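Local coordinates for cell division control protein Cdc48 (Mycobacterium smegmatis, PDB 5E7P), which binds ADP and, as a member of the AAA ATPase family, probably binds and hydrolyses ATP, at residues R214-F228 and T278-L292. Numbering follows the deposited sequence.
Sequences RHTVSPQRSEQPVSF and TMVRAVCASRRVVEL. With ADP (adenosine-5'-diphosphate), chain C.
Thr216 and Glu291 face each other as a hydrogen-bonded antiparallel pair, Thr216 N to Glu291 O at 3.0 Å and Glu291 N to Thr216 O at 2.9 Å. Ser218 and Val289 repeat the arrangement two residues on, so the short strand 216-218 edges the sheet beside 289-293. Beta-branched Thr216, Val217, Val289 and Val290 suit these extended backbones, while small Ser218 brings its OG against Val289 CB and also meets a water that donates to Arg287 O.

Glu291 can be followed outward. Its CB lies 3.9 Å from Thr216 OG1, the two side chains running side by side. CG, anti to the backbone N (chi1 -178°), is the extended link toward Arg281 on helix 276-283, and CD sits at the edge of that guanidinium, in its plane. OE1 accepts from Arg281 NH2 at 2.8 Å through its syn lone pair, and also from NE; a weaker NE bond reaches OE2. This side-on salt bridge ties strand to helix within 278-292, a gap suited to two long side chains.

Beyond the turn at Pro219-Ser222, the chain passes along the helix. The Gln224 side chain crosses that of Arg281 at about a right angle, and a water that donates to Arg281 O accepts a weak bond from Gln224 NE2. Small Ala282 lets the backbone come close, its CB 3.4 Å from Val226 O. One turn earlier, Thr278 CG2 packs 3.7 Å from Val226 CB; Val226 also offers an apolar surface to the adenine, and Thr278 N binds ADP O2A at 2.9 Å.

Backbone N-H groups of Gly273, Gly275, Lys276 and Ala277, at the P-loop and the start of the helix, also bind ADP: the nucleotide site of a RecA-like AAA domain, here with an antiparallel strand at the sheet's edge.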
ATOM      1  N   ARG A 214      14.018 -17.206  14.898  1.00 58.68           N
ATOM      2  CA  ARG A 214      13.945 -18.661  14.985  1.00 59.40           C
ATOM      3  C   ARG A 214      12.515 -19.139  14.739  1.00 56.35           C
ATOM      4  O   ARG A 214      11.557 -18.402  14.978  1.00 53.32           O
ATOM      5  CB  ARG A 214      14.472 -19.144  16.338  1.00 64.20           C
ATOM      6  CG  ARG A 214      15.944 -18.813  16.562  1.00 69.51           C
ATOM      7  CD  ARG A 214      16.206 -18.336  17.984  1.00 74.64           C
ATOM      8  NE  ARG A 214      16.422 -19.437  18.918  1.00 77.77           N
ATOM      9  CZ  ARG A 214      17.614 -19.796  19.386  1.00 80.64           C
ATOM     10  NH1 ARG A 214      18.701 -19.134  19.010  1.00 81.26           N
ATOM     11  NH2 ARG A 214      17.721 -20.810  20.234  1.00 82.93           N
ATOM     12  N   HIS A 215      12.371 -20.369  14.255  1.00 56.46           N
ATOM     13  CA  HIS A 215      11.059 -20.866  13.841  1.00 53.37           C
ATOM     14  C   HIS A 215      10.174 -21.286  15.009  1.00 53.73           C
ATOM     15  O   HIS A 215      10.662 -21.698  16.062  1.00 55.96           O
ATOM     16  CB  HIS A 215      11.192 -22.011  12.827  1.00 51.74           C
ATOM     17  CG  HIS A 215      11.753 -23.274  13.402  1.00 53.75           C
ATOM     18  ND1 HIS A 215      10.983 -24.185  14.093  1.00 53.88           N
ATOM     19  CD2 HIS A 215      13.009 -23.782  13.382  1.00 54.94           C
ATOM     20  CE1 HIS A 215      11.741 -25.197  14.478  1.00 55.20           C
ATOM     21  NE2 HIS A 215      12.974 -24.976  14.059  1.00 55.76           N
ATOM     22  N   THR A 216       8.865 -21.159  14.808  1.00 52.34           N
ATOM     23  CA  THR A 216       7.880 -21.654  15.759  1.00 52.94           C
ATOM     24  C   THR A 216       7.079 -22.770  15.106  1.00 52.86           C
ATOM     25  O   THR A 216       6.940 -22.810  13.885  1.00 52.80           O
ATOM     26  CB  THR A 216       6.916 -20.545  16.216  1.00 52.70           C
ATOM     27  OG1 THR A 216       6.311 -19.929  15.071  1.00 51.15           O
ATOM     28  CG2 THR A 216       7.662 -19.492  17.014  1.00 53.93           C
ATOM     29  N   VAL A 217       6.561 -23.679  15.922  1.00 53.74           N
ATOM     30  CA  VAL A 217       5.765 -24.784  15.410  1.00 52.01           C
ATOM     31  C   VAL A 217       4.351 -24.736  15.970  1.00 53.84           C
ATOM     32  O   VAL A 217       4.155 -24.706  17.184  1.00 56.92           O
ATOM     33  CB  VAL A 217       6.397 -26.146  15.756  1.00 52.29           C
ATOM     34  CG1 VAL A 217       5.543 -27.276  15.214  1.00 51.75           C
ATOM     35  CG2 VAL A 217       7.809 -26.233  15.201  1.00 51.95           C
ATOM     36  N   SER A 218       3.367 -24.714  15.078  1.00 53.23           N
ATOM     37  CA  SER A 218       1.974 -24.829  15.483  1.00 55.96           C
ATOM     38  C   SER A 218       1.455 -26.202  15.075  1.00 57.09           C
ATOM     39  O   SER A 218       1.347 -26.497  13.885  1.00 55.13           O
ATOM     40  CB  SER A 218       1.129 -23.730  14.840  1.00 56.12           C
ATOM     41  OG  SER A 218       1.144 -23.843  13.428  1.00 56.32           O
ATOM     42  N   PRO A 219       1.145 -27.053  16.066  1.00 60.17           N
ATOM     43  CA  PRO A 219       0.697 -28.431  15.827  1.00 62.27           C
ATOM     44  C   PRO A 219      -0.594 -28.498  15.016  1.00 61.53           C
ATOM     45  O   PRO A 219      -1.281 -27.490  14.866  1.00 58.36           O
ATOM     46  CB  PRO A 219       0.456 -28.971  17.243  1.00 64.97           C
ATOM     47  CG  PRO A 219       1.298 -28.115  18.127  1.00 65.41           C
ATOM     48  CD  PRO A 219       1.255 -26.752  17.503  1.00 62.41           C
ATOM     49  N   GLN A 220      -0.908 -29.682  14.500  1.00 66.24           N
ATOM     50  CA  GLN A 220      -2.137 -29.894  13.742  1.00 68.71           C
ATOM     51  C   GLN A 220      -3.366 -29.542  14.571  1.00 72.82           C
ATOM     52  O   GLN A 220      -3.414 -29.822  15.770  1.00 74.47           O
ATOM     53  CB  GLN A 220      -2.234 -31.349  13.280  1.00 70.01           C
ATOM     54  CG  GLN A 220      -1.170 -31.766  12.280  1.00 70.09           C
ATOM     55  CD  GLN A 220      -1.250 -33.240  11.928  1.00 71.46           C
ATOM     56  OE1 GLN A 220      -1.402 -34.092  12.805  1.00 73.86           O
ATOM     57  NE2 GLN A 220      -1.161 -33.547  10.639  1.00 69.16           N
ATOM     58  N   ARG A 221      -4.346 -28.918  13.920  1.00 75.38           N
ATOM     59  CA  ARG A 221      -5.630 -28.594  14.541  1.00 80.44           C
ATOM     60  C   ARG A 221      -5.484 -27.704  15.774  1.00 82.84           C
ATOM     61  O   ARG A 221      -6.241 -27.831  16.736  1.00 84.99           O
ATOM     62  CB  ARG A 221      -6.392 -29.877  14.897  1.00 85.08           C
ATOM     63  CG  ARG A 221      -6.646 -30.803  13.714  1.00 86.19           C
ATOM     64  CD  ARG A 221      -6.299 -32.253  14.038  1.00 89.75           C
ATOM     65  NE  ARG A 221      -7.057 -32.769  15.176  1.00 93.97           N
ATOM     66  CZ  ARG A 221      -6.562 -32.916  16.402  1.00 97.53           C
ATOM     67  NH1 ARG A 221      -5.303 -32.588  16.657  1.00 97.60           N
ATOM     68  NH2 ARG A 221      -7.329 -33.393  17.375  1.00100.30           N
ATOM     69  N   SER A 222      -4.509 -26.801  15.740  1.00 83.30           N
ATOM     70  CA  SER A 222      -4.269 -25.900  16.861  1.00 86.88           C
ATOM     71  C   SER A 222      -5.265 -24.743  16.882  1.00 88.54           C
ATOM     72  O   SER A 222      -5.894 -24.428  15.870  1.00 86.94           O
ATOM     73  CB  SER A 222      -2.838 -25.363  16.820  1.00 86.76           C
ATOM     74  OG  SER A 222      -1.896 -26.415  16.941  1.00 88.41           O
ATOM     75  N   GLU A 223      -5.399 -24.114  18.046  1.00 91.36           N
ATOM     76  CA  GLU A 223      -6.309 -22.988  18.223  1.00 92.14           C
ATOM     77  C   GLU A 223      -5.892 -21.804  17.359  1.00 88.87           C
ATOM     78  O   GLU A 223      -4.753 -21.342  17.427  1.00 88.11           O
ATOM     79  CB  GLU A 223      -6.364 -22.571  19.695  1.00 96.28           C
ATOM     80  CG  GLU A 223      -6.943 -23.623  20.637  1.00100.61           C
ATOM     81  CD  GLU A 223      -5.952 -24.722  20.999  1.00102.94           C
ATOM     82  OE1 GLU A 223      -4.885 -24.813  20.353  1.00101.22           O
ATOM     83  OE2 GLU A 223      -6.243 -25.494  21.936  1.00106.48           O
ATOM     84  N   GLN A 224      -6.823 -21.313  16.548  1.00 86.78           N
ATOM     85  CA  GLN A 224      -6.534 -20.218  15.633  1.00 83.95           C
ATOM     86  C   GLN A 224      -7.351 -18.983  15.998  1.00 80.04           C
ATOM     87  O   GLN A 224      -8.540 -19.090  16.295  1.00 81.14           O
ATOM     88  CB  GLN A 224      -6.836 -20.639  14.192  1.00 85.39           C
ATOM     89  CG  GLN A 224      -6.013 -19.908  13.146  1.00 85.43           C
ATOM     90  CD  GLN A 224      -4.535 -20.222  13.253  1.00 87.32           C
ATOM     91  OE1 GLN A 224      -3.705 -19.323  13.402  1.00 88.82           O
ATOM     92  NE2 GLN A 224      -4.196 -21.506  13.177  1.00 87.09           N
ATOM     93  N   PRO A 225      -6.710 -17.803  15.985  1.00 75.15           N
ATOM     94  CA  PRO A 225      -7.424 -16.550  16.252  1.00 72.59           C
ATOM     95  C   PRO A 225      -8.463 -16.252  15.172  1.00 68.17           C
ATOM     96  O   PRO A 225      -9.548 -15.760  15.482  1.00 69.52           O
ATOM     97  CB  PRO A 225      -6.309 -15.498  16.227  1.00 71.79           C
ATOM     98  CG  PRO A 225      -5.211 -16.118  15.428  1.00 70.93           C
ATOM     99  CD  PRO A 225      -5.275 -17.580  15.740  1.00 73.09           C
ATOM    100  N   VAL A 226      -8.130 -16.551  13.920  1.00 61.88           N
ATOM    101  CA  VAL A 226      -9.038 -16.320  12.802  1.00 56.24           C
ATOM    102  C   VAL A 226      -9.279 -17.610  12.021  1.00 53.80           C
ATOM    103  O   VAL A 226      -8.338 -18.235  11.532  1.00 54.01           O
ATOM    104  CB  VAL A 226      -8.493 -15.241  11.849  1.00 52.22           C
ATOM    105  CG1 VAL A 226      -9.522 -14.909  10.786  1.00 50.18           C
ATOM    106  CG2 VAL A 226      -8.112 -13.992  12.627  1.00 51.90           C
ATOM    107  N   SER A 227     -10.545 -18.000  11.902  1.00 50.98           N
ATOM    108  CA  SER A 227     -10.905 -19.260  11.257  1.00 47.03           C
ATOM    109  C   SER A 227     -10.814 -19.184   9.736  1.00 41.88           C
ATOM    110  O   SER A 227     -10.688 -18.103   9.162  1.00 38.33           O
ATOM    111  CB  SER A 227     -12.321 -19.674  11.653  1.00 46.12           C
ATOM    112  OG  SER A 227     -13.279 -18.838  11.031  1.00 44.78           O
ATOM    113  N   PHE A 228     -10.887 -20.345   9.093  1.00 40.54           N
ATOM    114  CA  PHE A 228     -10.871 -20.428   7.637  1.00 38.61           C
ATOM    115  C   PHE A 228     -12.150 -19.848   7.033  1.00 40.19           C
ATOM    116  O   PHE A 228     -12.116 -19.222   5.972  1.00 38.10           O
ATOM    117  CB  PHE A 228     -10.673 -21.883   7.192  1.00 36.99           C
ATOM    118  CG  PHE A 228     -10.852 -22.101   5.715  1.00 34.54           C
ATOM    119  CD1 PHE A 228     -10.116 -21.369   4.797  1.00 31.69           C
ATOM    120  CD2 PHE A 228     -11.744 -23.051   5.248  1.00 36.12           C
ATOM    121  CE1 PHE A 228     -10.276 -21.572   3.439  1.00 31.57           C
ATOM    122  CE2 PHE A 228     -11.907 -23.262   3.890  1.00 36.35           C
ATOM    123  CZ  PHE A 228     -11.172 -22.520   2.985  1.00 34.75           C
ATOM    124  N   THR A 278      -2.444 -14.036   7.874  1.00 26.13           N
ATOM    125  CA  THR A 278      -3.591 -14.556   8.607  1.00 28.96           C
ATOM    126  C   THR A 278      -4.351 -15.596   7.782  1.00 30.76           C
ATOM    127  O   THR A 278      -4.809 -16.610   8.310  1.00 31.58           O
ATOM    128  CB  THR A 278      -4.542 -13.417   9.028  1.00 29.70           C
ATOM    129  OG1 THR A 278      -3.858 -12.531   9.923  1.00 30.60           O
ATOM    130  CG2 THR A 278      -5.778 -13.971   9.720  1.00 29.77           C
ATOM    131  N   MET A 279      -4.470 -15.344   6.481  1.00 30.15           N
ATOM    132  CA  MET A 279      -5.124 -16.289   5.584  1.00 29.67           C
ATOM    133  C   MET A 279      -4.383 -17.623   5.549  1.00 30.30           C
ATOM    134  O   MET A 279      -5.001 -18.686   5.577  1.00 31.90           O
ATOM    135  CB  MET A 279      -5.226 -15.720   4.167  1.00 27.10           C
ATOM    136  CG  MET A 279      -5.799 -16.715   3.162  1.00 26.90           C
ATOM    137  SD  MET A 279      -5.791 -16.152   1.451  1.00 47.46           S
ATOM    138  CE  MET A 279      -4.060 -16.328   1.036  1.00 31.26           C
ATOM    139  N   VAL A 280      -3.057 -17.557   5.486  1.00 29.08           N
ATOM    140  CA  VAL A 280      -2.229 -18.758   5.405  1.00 28.56           C
ATOM    141  C   VAL A 280      -2.351 -19.609   6.667  1.00 30.90           C
ATOM    142  O   VAL A 280      -2.491 -20.830   6.592  1.00 33.70           O
ATOM    143  CB  VAL A 280      -0.747 -18.414   5.140  1.00 26.81           C
ATOM    144  CG1 VAL A 280       0.094 -19.681   5.090  1.00 27.67           C
ATOM    145  CG2 VAL A 280      -0.607 -17.632   3.840  1.00 22.11           C
ATOM    146  N   ARG A 281      -2.312 -18.958   7.825  1.00 29.38           N
ATOM    147  CA  ARG A 281      -2.465 -19.662   9.093  1.00 29.05           C
ATOM    148  C   ARG A 281      -3.847 -20.302   9.207  1.00 32.55           C
ATOM    149  O   ARG A 281      -3.987 -21.422   9.707  1.00 34.86           O
ATOM    150  CB  ARG A 281      -2.215 -18.714  10.267  1.00 28.70           C
ATOM    151  CG  ARG A 281      -0.868 -18.014  10.204  1.00 29.22           C
ATOM    152  CD  ARG A 281      -0.547 -17.274  11.494  1.00 30.71           C
ATOM    153  NE  ARG A 281       0.720 -16.556  11.388  1.00 31.72           N
ATOM    154  CZ  ARG A 281       0.830 -15.265  11.087  1.00 29.27           C
ATOM    155  NH1 ARG A 281      -0.259 -14.535  10.878  1.00 26.72           N
ATOM    156  NH2 ARG A 281       2.029 -14.701  11.010  1.00 28.29           N
ATOM    157  N   ALA A 282      -4.864 -19.588   8.734  1.00 31.50           N
ATOM    158  CA  ALA A 282      -6.234 -20.089   8.772  1.00 31.60           C
ATOM    159  C   ALA A 282      -6.420 -21.301   7.863  1.00 30.23           C
ATOM    160  O   ALA A 282      -7.056 -22.285   8.246  1.00 31.02           O
ATOM    161  CB  ALA A 282      -7.210 -18.989   8.395  1.00 31.19           C
ATOM    162  N   VAL A 283      -5.863 -21.222   6.658  1.00 27.69           N
ATOM    163  CA  VAL A 283      -5.972 -22.306   5.686  1.00 30.60           C
ATOM    164  C   VAL A 283      -5.212 -23.554   6.149  1.00 33.72           C
ATOM    165  O   VAL A 283      -5.654 -24.681   5.927  1.00 37.34           O
ATOM    166  CB  VAL A 283      -5.486 -21.853   4.284  1.00 23.53           C
ATOM    167  CG1 VAL A 283      -5.303 -23.041   3.349  1.00 23.32           C
ATOM    168  CG2 VAL A 283      -6.464 -20.860   3.689  1.00 22.72           C
ATOM    169  N   CYS A 284      -4.086 -23.345   6.822  1.00 32.45           N
ATOM    170  CA  CYS A 284      -3.246 -24.446   7.277  1.00 33.66           C
ATOM    171  C   CYS A 284      -3.572 -24.878   8.700  1.00 35.27           C
ATOM    172  O   CYS A 284      -2.777 -25.571   9.331  1.00 36.47           O
ATOM    173  CB  CYS A 284      -1.769 -24.047   7.212  1.00 34.53           C
ATOM    174  SG  CYS A 284      -1.170 -23.604   5.571  1.00 37.41           S
ATOM    175  N   ALA A 285      -4.736 -24.470   9.199  1.00 37.02           N
ATOM    176  CA  ALA A 285      -5.122 -24.721  10.589  1.00 39.69           C
ATOM    177  C   ALA A 285      -5.055 -26.190  11.011  1.00 44.10           C
ATOM    178  O   ALA A 285      -4.675 -26.497  12.141  1.00 46.79           O
ATOM    179  CB  ALA A 285      -6.506 -24.160  10.861  1.00 39.22           C
ATOM    180  N   SER A 286      -5.419 -27.093  10.105  1.00 44.59           N
ATOM    181  CA  SER A 286      -5.424 -28.519  10.421  1.00 48.59           C
ATOM    182  C   SER A 286      -4.074 -29.174  10.144  1.00 49.54           C
ATOM    183  O   SER A 286      -3.885 -30.356  10.419  1.00 53.55           O
ATOM    184  CB  SER A 286      -6.526 -29.243   9.645  1.00 49.90           C
ATOM    185  OG  SER A 286      -6.265 -29.223   8.251  1.00 50.66           O
ATOM    186  N   ARG A 287      -3.142 -28.403   9.592  1.00 46.16           N
ATOM    187  CA  ARG A 287      -1.802 -28.900   9.301  1.00 45.84           C
ATOM    188  C   ARG A 287      -0.854 -28.480  10.416  1.00 45.77           C
ATOM    189  O   ARG A 287      -1.161 -27.569  11.187  1.00 47.56           O
ATOM    190  CB  ARG A 287      -1.289 -28.315   7.983  1.00 45.22           C
ATOM    191  CG  ARG A 287      -2.311 -28.252   6.867  1.00 46.22           C
ATOM    192  CD  ARG A 287      -2.537 -29.610   6.245  1.00 50.77           C
ATOM    193  NE  ARG A 287      -3.572 -29.565   5.218  1.00 52.91           N
ATOM    194  CZ  ARG A 287      -3.982 -30.623   4.524  1.00 54.33           C
ATOM    195  NH1 ARG A 287      -3.438 -31.812   4.746  1.00 54.59           N
ATOM    196  NH2 ARG A 287      -4.931 -30.492   3.607  1.00 54.55           N
ATOM    197  N   ARG A 288       0.296 -29.139  10.505  1.00 42.95           N
ATOM    198  CA  ARG A 288       1.358 -28.639  11.365  1.00 42.57           C
ATOM    199  C   ARG A 288       2.174 -27.625  10.567  1.00 36.77           C
ATOM    200  O   ARG A 288       2.563 -27.875   9.423  1.00 34.05           O
ATOM    201  CB  ARG A 288       2.231 -29.772  11.929  1.00 47.83           C
ATOM    202  CG  ARG A 288       3.224 -30.391  10.960  1.00 50.68           C
ATOM    203  CD  ARG A 288       3.956 -31.569  11.596  1.00 57.18           C
ATOM    204  NE  ARG A 288       4.743 -31.188  12.768  1.00 59.92           N
ATOM    205  CZ  ARG A 288       6.035 -30.880  12.737  1.00 61.30           C
ATOM    206  NH1 ARG A 288       6.664 -30.549  13.857  1.00 63.40           N
ATOM    207  NH2 ARG A 288       6.700 -30.901  11.588  1.00 59.51           N
ATOM    208  N   VAL A 289       2.398 -26.459  11.156  1.00 34.30           N
ATOM    209  CA  VAL A 289       3.063 -25.389  10.433  1.00 33.04           C
ATOM    210  C   VAL A 289       4.378 -24.993  11.080  1.00 34.56           C
ATOM    211  O   VAL A 289       4.433 -24.684  12.270  1.00 37.50           O
ATOM    212  CB  VAL A 289       2.164 -24.147  10.309  1.00 28.88           C
ATOM    213  CG1 VAL A 289       2.843 -23.090   9.460  1.00 24.22           C
ATOM    214  CG2 VAL A 289       0.830 -24.531   9.710  1.00 28.37           C
ATOM    215  N   VAL A 290       5.438 -25.015  10.282  1.00 33.44           N
ATOM    216  CA  VAL A 290       6.722 -24.488  10.707  1.00 35.02           C
ATOM    217  C   VAL A 290       6.845 -23.076  10.151  1.00 37.57           C
ATOM    218  O   VAL A 290       6.951 -22.883   8.939  1.00 37.05           O
ATOM    219  CB  VAL A 290       7.881 -25.356  10.200  1.00 31.72           C
ATOM    220  CG1 VAL A 290       9.216 -24.763  10.634  1.00 31.52           C
ATOM    221  CG2 VAL A 290       7.728 -26.781  10.711  1.00 30.68           C
ATOM    222  N   GLU A 291       6.815 -22.088  11.041  1.00 39.96           N
ATOM    223  CA  GLU A 291       6.760 -20.695  10.618  1.00 41.20           C
ATOM    224  C   GLU A 291       8.013 -19.892  10.962  1.00 42.61           C
ATOM    225  O   GLU A 291       8.492 -19.913  12.097  1.00 43.03           O
ATOM    226  CB  GLU A 291       5.524 -20.008  11.203  1.00 42.69           C
ATOM    227  CG  GLU A 291       5.356 -18.563  10.770  1.00 45.51           C
ATOM    228  CD  GLU A 291       4.046 -17.964  11.250  1.00 49.60           C
ATOM    229  OE1 GLU A 291       3.894 -16.727  11.168  1.00 49.13           O
ATOM    230  OE2 GLU A 291       3.170 -18.730  11.708  1.00 52.45           O
ATOM    231  N   LEU A 292       8.533 -19.189   9.962  1.00 42.05           N
ATOM    232  CA  LEU A 292       9.605 -18.224  10.161  1.00 41.96           C
ATOM    233  C   LEU A 292       9.063 -16.829   9.900  1.00 40.44           C
ATOM    234  O   LEU A 292       8.262 -16.628   8.986  1.00 36.71           O
ATOM    235  CB  LEU A 292      10.768 -18.486   9.200  1.00 41.04           C
ATOM    236  CG  LEU A 292      11.788 -19.574   9.539  1.00 42.75           C
ATOM    237  CD1 LEU A 292      12.823 -19.674   8.433  1.00 42.64           C
ATOM    238  CD2 LEU A 292      12.457 -19.279  10.867  1.00 43.94           C
TER
HETATM  239  PB  ADP C 901      -0.411  -9.164   5.683  1.00 24.57           P
HETATM  240  O1B ADP C 901       0.537  -7.995   5.691  1.00 25.92           O
HETATM  241  O2B ADP C 901       0.225 -10.476   6.055  1.00 26.08           O
HETATM  242  O3B ADP C 901      -1.308  -9.241   4.477  1.00 24.14           O
HETATM  243  PA  ADP C 901      -1.631  -9.842   8.140  1.00 33.17           P
HETATM  244  O1A ADP C 901      -0.420  -9.782   9.036  1.00 32.78           O
HETATM  245  O2A ADP C 901      -2.085 -11.175   7.603  1.00 32.95           O
HETATM  246  O3A ADP C 901      -1.371  -8.812   6.927  1.00 29.38           O
HETATM  247  O5' ADP C 901      -2.831  -9.130   8.923  1.00 31.27           O
HETATM  248  C5' ADP C 901      -2.808  -7.714   9.048  1.00 41.58           C
HETATM  249  C4' ADP C 901      -3.093  -7.400  10.508  1.00 45.39           C
HETATM  250  O4' ADP C 901      -4.500  -7.443  10.725  1.00 48.13           O
HETATM  251  C3' ADP C 901      -2.447  -8.438  11.413  1.00 46.52           C
HETATM  252  O3' ADP C 901      -1.654  -7.788  12.413  1.00 45.93           O
HETATM  253  C2' ADP C 901      -3.593  -9.185  12.063  1.00 49.79           C
HETATM  254  O2' ADP C 901      -3.372  -9.288  13.473  1.00 52.88           O
HETATM  255  C1' ADP C 901      -4.828  -8.348  11.779  1.00 49.97           C
HETATM  256  N9  ADP C 901      -5.968  -9.184  11.336  1.00 50.34           N
HETATM  257  C8  ADP C 901      -6.105  -9.762  10.128  1.00 48.44           C
HETATM  258  N7  ADP C 901      -7.275 -10.447  10.051  1.00 49.86           N
HETATM  259  C5  ADP C 901      -7.908 -10.302  11.231  1.00 52.71           C
HETATM  260  C6  ADP C 901      -9.183 -10.761  11.832  1.00 57.38           C
HETATM  261  N6  ADP C 901     -10.046 -11.536  11.134  1.00 58.67           N
HETATM  262  N1  ADP C 901      -9.459 -10.385  13.103  1.00 59.07           N
HETATM  263  C2  ADP C 901      -8.614  -9.617  13.813  1.00 57.26           C
HETATM  264  N3  ADP C 901      -7.444  -9.164  13.328  1.00 54.98           N
HETATM  265  C4  ADP C 901      -7.041  -9.468  12.072  1.00 52.32           C
HETATM  266  O   HOH W   1      -1.629 -25.333  12.520  1.00 43.60           O
HETATM  267  O   HOH W   2      -0.107 -31.760   8.924  1.00 54.08           O
HETATM  268  O   HOH W   3      -1.860 -22.441  11.061  1.00 27.70           O
HETATM  269  O   HOH W   4      -9.326 -22.334  10.739  1.00 43.96           O